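Local coordinates for protein ADP-ribosylation factor guanine nucleotide-exchange factor SEC7 (Saccharomyces cerevisiae, PDB 4OIY) that acts as a guanine nucleotide-exchange factor, its Sec7 domain activating the small GTPase ARF1 at the trans-Golgi network, and so takes part in vesicle budding and Golgi traffic, at residues F77-D82 with M112-E117; Q106-F111 with L136-I141. All blocks are in the same frame, centred on the assembly; numbering follows the deposited sequence. Where two conformers were deposited one is given.

Contact 1 of 2, residues F77-D82 with M112-E117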
loop_
_atom_site.group_PDB
_atom_site.type_symbol
_atom_site.label_atom_id
_atom_site.label_comp_id
_atom_site.label_asym_id
_atom_site.label_seq_id
_atom_site.Cartn_x
_atom_site.Cartn_y
_atom_site.Cartn_z
ATOM N N PHE A 77 4.700 -2.550 -8.571
ATOM C CA PHE A 77 3.325 -2.397 -8.098
ATOM C C PHE A 77 3.081 -0.940 -7.689
ATOM O O PHE A 77 2.118 -0.320 -8.137
ATOM C CB PHE A 77 3.122 -3.379 -6.935
ATOM C CG PHE A 77 1.753 -3.378 -6.313
ATOM C CD1 PHE A 77 0.756 -4.210 -6.802
ATOM C CD2 PHE A 77 1.497 -2.619 -5.181
ATOM C CE1 PHE A 77 -0.488 -4.253 -6.201
ATOM C CE2 PHE A 77 0.247 -2.645 -4.582
ATOM C CZ PHE A 77 -0.738 -3.476 -5.087
ATOM N N VAL A 78 3.973 -0.393 -6.867
ATOM C CA VAL A 78 3.867 1.009 -6.447
ATOM C C VAL A 78 3.966 1.933 -7.664
ATOM O O VAL A 78 3.254 2.925 -7.737
ATOM C CB VAL A 78 4.922 1.401 -5.385
ATOM C CG1 VAL A 78 4.702 2.834 -4.916
ATOM C CG2 VAL A 78 4.858 0.457 -4.190
ATOM N N ASP A 79 4.821 1.583 -8.621
ATOM C CA ASP A 79 5.007 2.408 -9.825
ATOM C C ASP A 79 3.753 2.530 -10.685
ATOM O O ASP A 79 3.658 3.463 -11.484
ATOM C CB ASP A 79 6.138 1.865 -10.709
ATOM C CG ASP A 79 7.516 2.213 -10.198
ATOM O OD1 ASP A 79 7.655 3.048 -9.278
ATOM O OD2 ASP A 79 8.487 1.643 -10.754
ATOM N N GLU A 80 2.814 1.592 -10.552
ATOM C CA GLU A 80 1.552 1.640 -11.303
ATOM C C GLU A 80 0.558 2.671 -10.770
ATOM O O GLU A 80 -0.388 3.036 -11.463
ATOM C CB GLU A 80 0.899 0.258 -11.331
ATOM C CG GLU A 80 1.691 -0.748 -12.141
ATOM C CD GLU A 80 1.738 -0.374 -13.609
ATOM O OE1 GLU A 80 0.660 -0.158 -14.193
ATOM O OE2 GLU A 80 2.850 -0.289 -14.165
ATOM N N PHE A 81 0.774 3.150 -9.552
ATOM C CA PHE A 81 -0.127 4.125 -8.953
ATOM C C PHE A 81 0.154 5.517 -9.489
ATOM O O PHE A 81 1.318 5.895 -9.695
ATOM C CB PHE A 81 0.007 4.139 -7.429
ATOM C CG PHE A 81 -0.638 2.967 -6.759
ATOM C CD1 PHE A 81 -0.014 1.733 -6.775
ATOM C CD2 PHE A 81 -1.867 3.093 -6.124
ATOM C CE1 PHE A 81 -0.599 0.641 -6.171
ATOM C CE2 PHE A 81 -2.466 2.001 -5.529
ATOM C CZ PHE A 81 -1.820 0.774 -5.544
ATOM N N ASP A 82 -0.918 6.273 -9.708
ATOM C CA ASP A 82 -0.802 7.679 -10.047
ATOM C C ASP A 82 -1.259 8.500 -8.854
ATOM O O ASP A 82 -2.451 8.625 -8.604
ATOM C CB ASP A 82 -1.641 8.009 -11.283
ATOM C CG ASP A 82 -1.378 9.409 -11.812
ATOM O OD1 ASP A 82 -0.541 10.133 -11.225
ATOM O OD2 ASP A 82 -2.000 9.779 -12.837
ATOM N N MET A 112 6.616 1.390 2.605
ATOM C CA MET A 112 6.354 2.784 2.916
ATOM C C MET A 112 7.428 3.691 2.351
ATOM O O MET A 112 7.130 4.824 1.972
ATOM C CB MET A 112 6.147 2.974 4.423
ATOM C CG MET A 112 5.012 2.095 4.974
ATOM S SD MET A 112 3.500 2.065 3.969
ATOM C CE MET A 112 3.137 3.796 4.077
ATOM N N LEU A 113 8.667 3.199 2.256
ATOM C CA LEU A 113 9.722 3.990 1.612
ATOM C C LEU A 113 9.460 4.143 0.120
ATOM O O LEU A 113 9.618 5.238 -0.424
ATOM C CB LEU A 113 11.122 3.420 1.864
ATOM C CG LEU A 113 12.261 4.221 1.215
ATOM C CD1 LEU A 113 12.293 5.665 1.696
ATOM C CD2 LEU A 113 13.583 3.514 1.477
ATOM N N LYS A 114 9.045 3.064 -0.540
ATOM C CA LYS A 114 8.737 3.136 -1.965
ATOM C C LYS A 114 7.513 4.016 -2.216
ATOM O O LYS A 114 7.499 4.804 -3.162
ATOM C CB LYS A 114 8.513 1.746 -2.547
ATOM C CG LYS A 114 8.218 1.731 -4.035
ATOM C CD LYS A 114 9.358 2.254 -4.899
ATOM C CE LYS A 114 8.951 2.214 -6.366
ATOM N NZ LYS A 114 9.923 2.863 -7.282
ATOM N N PHE A 115 6.489 3.880 -1.376
ATOM C CA PHE A 115 5.337 4.777 -1.439
ATOM C C PHE A 115 5.780 6.236 -1.346
ATOM O O PHE A 115 5.381 7.064 -2.167
ATOM C CB PHE A 115 4.339 4.471 -0.326
ATOM C CG PHE A 115 3.303 5.536 -0.145
ATOM C CD1 PHE A 115 2.200 5.579 -0.981
ATOM C CD2 PHE A 115 3.453 6.519 0.821
ATOM C CE1 PHE A 115 1.262 6.575 -0.852
ATOM C CE2 PHE A 115 2.513 7.529 0.951
ATOM C CZ PHE A 115 1.417 7.549 0.110
ATOM N N ALA A 116 6.611 6.542 -0.356
ATOM C CA ALA A 116 7.064 7.919 -0.129
ATOM C C ALA A 116 7.824 8.437 -1.339
ATOM O O ALA A 116 7.621 9.570 -1.764
ATOM C CB ALA A 116 7.939 7.995 1.118
ATOM N N GLU A 117 8.694 7.609 -1.897
ATOM C CA GLU A 117 9.473 8.006 -3.066
ATOM C C GLU A 117 8.576 8.308 -4.261
ATOM O O GLU A 117 8.773 9.313 -4.950
ATOM C CB GLU A 117 10.519 6.943 -3.395
ATOM C CG GLU A 117 11.660 6.930 -2.391
ATOM C CD GLU A 117 12.531 5.695 -2.473
ATOM O OE1 GLU A 117 12.200 4.772 -3.246
ATOM O OE2 GLU A 117 13.546 5.634 -1.739
#
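NZ of K114 donates to OD1 of D79 over 3.0 Å, a salt bridge that joins segment 77-82, at the C-terminal end region of helix 68-79, to the middle of helix 105-122. The ammonium group comes to the syn side of that oxygen but stands 27° out of the carboxylate plane, so the approach is tilted. The other carboxylate oxygen takes little part, since D79 OD2 is 4.0 Å from K114 NZ. The two side chains cross at about a right angle, and CE of K114 also comes to 3.3 Å from OD1 of D79. The lysine reaches this place by a single bend: CG is anti to the backbone N, chi2 turns the chain (63°), and the remaining bonds run extended to NZ. Nearer the backbone, the methylene CG of K114 packs 3.6 Å from CB of V78, with CG2 of the valine equally near, and the two side chains slide past each other in opposite directions. The second valine branch, V78 CG1, sits 3.8 Å from K114 O and also meets F115 CA. The nearest CA atoms, those of V78 and F115, are 6.4 Å apart. On the buried side, F95 of helix 88-96 packs on V78 and meets the ring of F115, while F83 meets the F115 ring edge-to-face. The arrangement is a helix-helix packing contact of the all-helical Sec7 domain, a buried valine beside a partly exposed salt bridge, with the D79 side chain about 7 Å from that of D121, a magnesium-binding residue.

Contact 2 of 2, residues Q106-F111 with L136-I141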
loop_
_atom_site.group_PDB
_atom_site.type_symbol
_atom_site.label_atom_id
_atom_site.label_comp_id
_atom_site.label_asym_id
_atom_site.label_seq_id
_atom_site.Cartn_x
_atom_site.Cartn_y
_atom_site.Cartn_z
ATOM N N GLN A 106 10.407 -4.585 9.021
ATOM C CA GLN A 106 11.334 -4.353 7.917
ATOM C C GLN A 106 10.626 -4.443 6.561
ATOM O O GLN A 106 10.989 -3.731 5.635
ATOM C CB GLN A 106 12.559 -5.270 7.970
ATOM C CG GLN A 106 12.311 -6.745 7.727
ATOM C CD GLN A 106 13.595 -7.500 7.409
ATOM O OE1 GLN A 106 14.702 -7.010 7.651
ATOM N NE2 GLN A 106 13.451 -8.682 6.834
ATOM N N LYS A 107 9.612 -5.289 6.471
ATOM C CA LYS A 107 8.807 -5.399 5.256
ATOM C C LYS A 107 7.956 -4.154 5.072
ATOM O O LYS A 107 7.915 -3.576 3.983
ATOM C CB LYS A 107 7.922 -6.635 5.320
ATOM C CG LYS A 107 8.717 -7.918 5.245
ATOM C CD LYS A 107 7.841 -9.146 5.269
ATOM C CE LYS A 107 8.674 -10.388 4.976
ATOM N NZ LYS A 107 7.819 -11.583 4.827
ATOM N N ILE A 108 7.271 -3.746 6.130
ATOM C CA ILE A 108 6.471 -2.533 6.091
ATOM C C ILE A 108 7.322 -1.365 5.614
ATOM O O ILE A 108 6.903 -0.608 4.740
ATOM C CB ILE A 108 5.853 -2.222 7.475
ATOM C CG1 ILE A 108 4.845 -3.308 7.850
ATOM C CG2 ILE A 108 5.176 -0.854 7.477
ATOM C CD1 ILE A 108 4.420 -3.269 9.295
ATOM N N ASP A 109 8.526 -1.238 6.164
ATOM C CA ASP A 109 9.404 -0.129 5.816
ATOM C C ASP A 109 9.710 -0.092 4.312
ATOM O O ASP A 109 9.810 0.985 3.726
ATOM C CB ASP A 109 10.708 -0.186 6.622
ATOM C CG ASP A 109 10.512 0.073 8.129
ATOM O OD1 ASP A 109 9.451 0.566 8.562
ATOM O OD2 ASP A 109 11.447 -0.250 8.902
ATOM N N ARG A 110 9.877 -1.260 3.698
ATOM C CA ARG A 110 10.098 -1.336 2.245
ATOM C C ARG A 110 8.916 -0.743 1.470
ATOM O O ARG A 110 9.113 0.070 0.552
ATOM C CB ARG A 110 10.354 -2.782 1.801
ATOM C CG ARG A 110 11.665 -3.375 2.299
ATOM C CD ARG A 110 12.103 -4.543 1.420
ATOM N NE ARG A 110 11.325 -5.766 1.603
ATOM C CZ ARG A 110 11.543 -6.659 2.568
ATOM N NH1 ARG A 110 10.787 -7.739 2.648
ATOM N NH2 ARG A 110 12.509 -6.470 3.465
ATOM N N PHE A 111 7.697 -1.145 1.827
ATOM C CA PHE A 111 6.491 -0.591 1.200
ATOM C C PHE A 111 6.416 0.922 1.376
ATOM O O PHE A 111 6.154 1.657 0.414
ATOM C CB PHE A 111 5.221 -1.192 1.798
ATOM C CG PHE A 111 4.937 -2.599 1.369
ATOM C CD1 PHE A 111 4.241 -2.852 0.201
ATOM C CD2 PHE A 111 5.331 -3.665 2.155
ATOM C CE1 PHE A 111 3.952 -4.143 -0.180
ATOM C CE2 PHE A 111 5.039 -4.967 1.780
ATOM C CZ PHE A 111 4.359 -5.203 0.603
ATOM N N LEU A 136 5.740 10.700 7.892
ATOM C CA LEU A 136 4.374 11.184 8.008
ATOM C C LEU A 136 3.382 10.059 7.743
ATOM O O LEU A 136 2.341 9.991 8.384
ATOM C CB LEU A 136 4.138 12.351 7.048
ATOM C CG LEU A 136 2.749 12.997 7.069
ATOM C CD1 LEU A 136 2.372 13.426 8.478
ATOM C CD2 LEU A 136 2.715 14.184 6.123
ATOM N N SER A 137 3.723 9.162 6.816
ATOM C CA SER A 137 2.842 8.045 6.486
ATOM C C SER A 137 2.592 7.139 7.692
ATOM O O SER A 137 1.480 6.692 7.905
ATOM C CB SER A 137 3.403 7.242 5.316
ATOM O OG SER A 137 3.415 8.035 4.150
ATOM N N TYR A 138 3.623 6.877 8.497
ATOM C CA TYR A 138 3.424 6.084 9.717
ATOM C C TYR A 138 2.538 6.793 10.732
ATOM O O TYR A 138 1.701 6.176 11.379
ATOM C CB TYR A 138 4.755 5.726 10.389
ATOM C CG TYR A 138 5.510 4.682 9.624
ATOM C CD1 TYR A 138 5.286 3.330 9.855
ATOM C CD2 TYR A 138 6.422 5.041 8.649
ATOM C CE1 TYR A 138 5.964 2.366 9.131
ATOM C CE2 TYR A 138 7.111 4.092 7.936
ATOM C CZ TYR A 138 6.876 2.754 8.180
ATOM O OH TYR A 138 7.558 1.812 7.455
ATOM N N SER A 139 2.715 8.106 10.851
ATOM C CA SER A 139 1.897 8.880 11.770
ATOM C C SER A 139 0.434 8.864 11.331
ATOM O O SER A 139 -0.468 8.816 12.164
ATOM C CB SER A 139 2.421 10.310 11.863
ATOM O OG SER A 139 1.667 11.060 12.780
ATOM N N LEU A 140 0.211 8.896 10.021
ATOM C CA LEU A 140 -1.134 8.861 9.471
ATOM C C LEU A 140 -1.770 7.495 9.669
ATOM O O LEU A 140 -2.955 7.413 9.967
ATOM C CB LEU A 140 -1.134 9.238 7.988
ATOM C CG LEU A 140 -0.817 10.708 7.698
ATOM C CD1 LEU A 140 -0.504 10.930 6.230
ATOM C CD2 LEU A 140 -1.960 11.602 8.157
ATOM N N ILE A 141 -0.994 6.423 9.511
ATOM C CA ILE A 141 -1.512 5.074 9.763
ATOM C C ILE A 141 -1.914 4.928 11.230
ATOM O O ILE A 141 -2.975 4.375 11.547
ATOM C CB ILE A 141 -0.479 3.992 9.380
ATOM C CG1 ILE A 141 -0.344 3.909 7.854
ATOM C CG2 ILE A 141 -0.888 2.626 9.936
ATOM C CD1 ILE A 141 0.875 3.156 7.388
#
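Y138 reaches from helix 130-148 to I108 and D109 on helix 105-122, and its ring and hydroxyl carry almost the whole contact. Its CB points toward the other helix, and CG lies anti to the carbonyl carbon (chi1 -73°), a setting that sends the ring across the gap between two backbones whose nearest CA atoms, those of D109 and Y138, are 9.5 Å apart. Further out, CE1 packs 3.7 Å from CG2 of I108, the methyl approaching the ring obliquely. CZ comes to 3.4 Å from OD1 of D109, and the same methyl of I108 is 4.0 Å from that ring carbon. At the tip, OH donates to OD1 of D109; the 2.5 Å between Y138 OH and D109 OD1 is very short and the bond is weak in geometry, so it is doubtful as a strong anchor. Carboxylate and ring planes stand 78° apart, and the aspartate crosses the tyrosine at about a right angle. The hydroxyl lies 3.1 Å from D109 CA. I108 contributes through CG2, the branch that is anti to its backbone N, rather than through its longer CG1 arm. Behind the contact, Y134 meets the Y138 ring edge-to-face, and M112 packs on it one turn along helix 105-122. At Y138 a leucine, lacking the hydroxyl and the ring, would probably leave D109 OD1 without this weak partner and open a gap beside I108 CG2. The tyrosine is thus a surface side chain bridging two neighbouring helices of the all-helical Sec7 domain, whose counterparts in relatives probably help form the Arf-binding groove.

In the fold
From the N terminus, helix 68-79 supplies the first segment of contact 1; the chain then turns through helix 88-96 before entering helix 105-122. The early turns of that helix belong to contact 2 and the next turns to contact 1, which closes a loop of 29 residues. After helix 105-122 ends, the chain turns back into helix 130-148, where contact 2 closes over 24 residues. The segments therefore alternate, and the two loops cross instead of nesting. Helix 105-122 is the shared element, joining helix 68-79 to helix 130-148. The centres lie 12 Å apart, and M112 and F115 pack directly on S137.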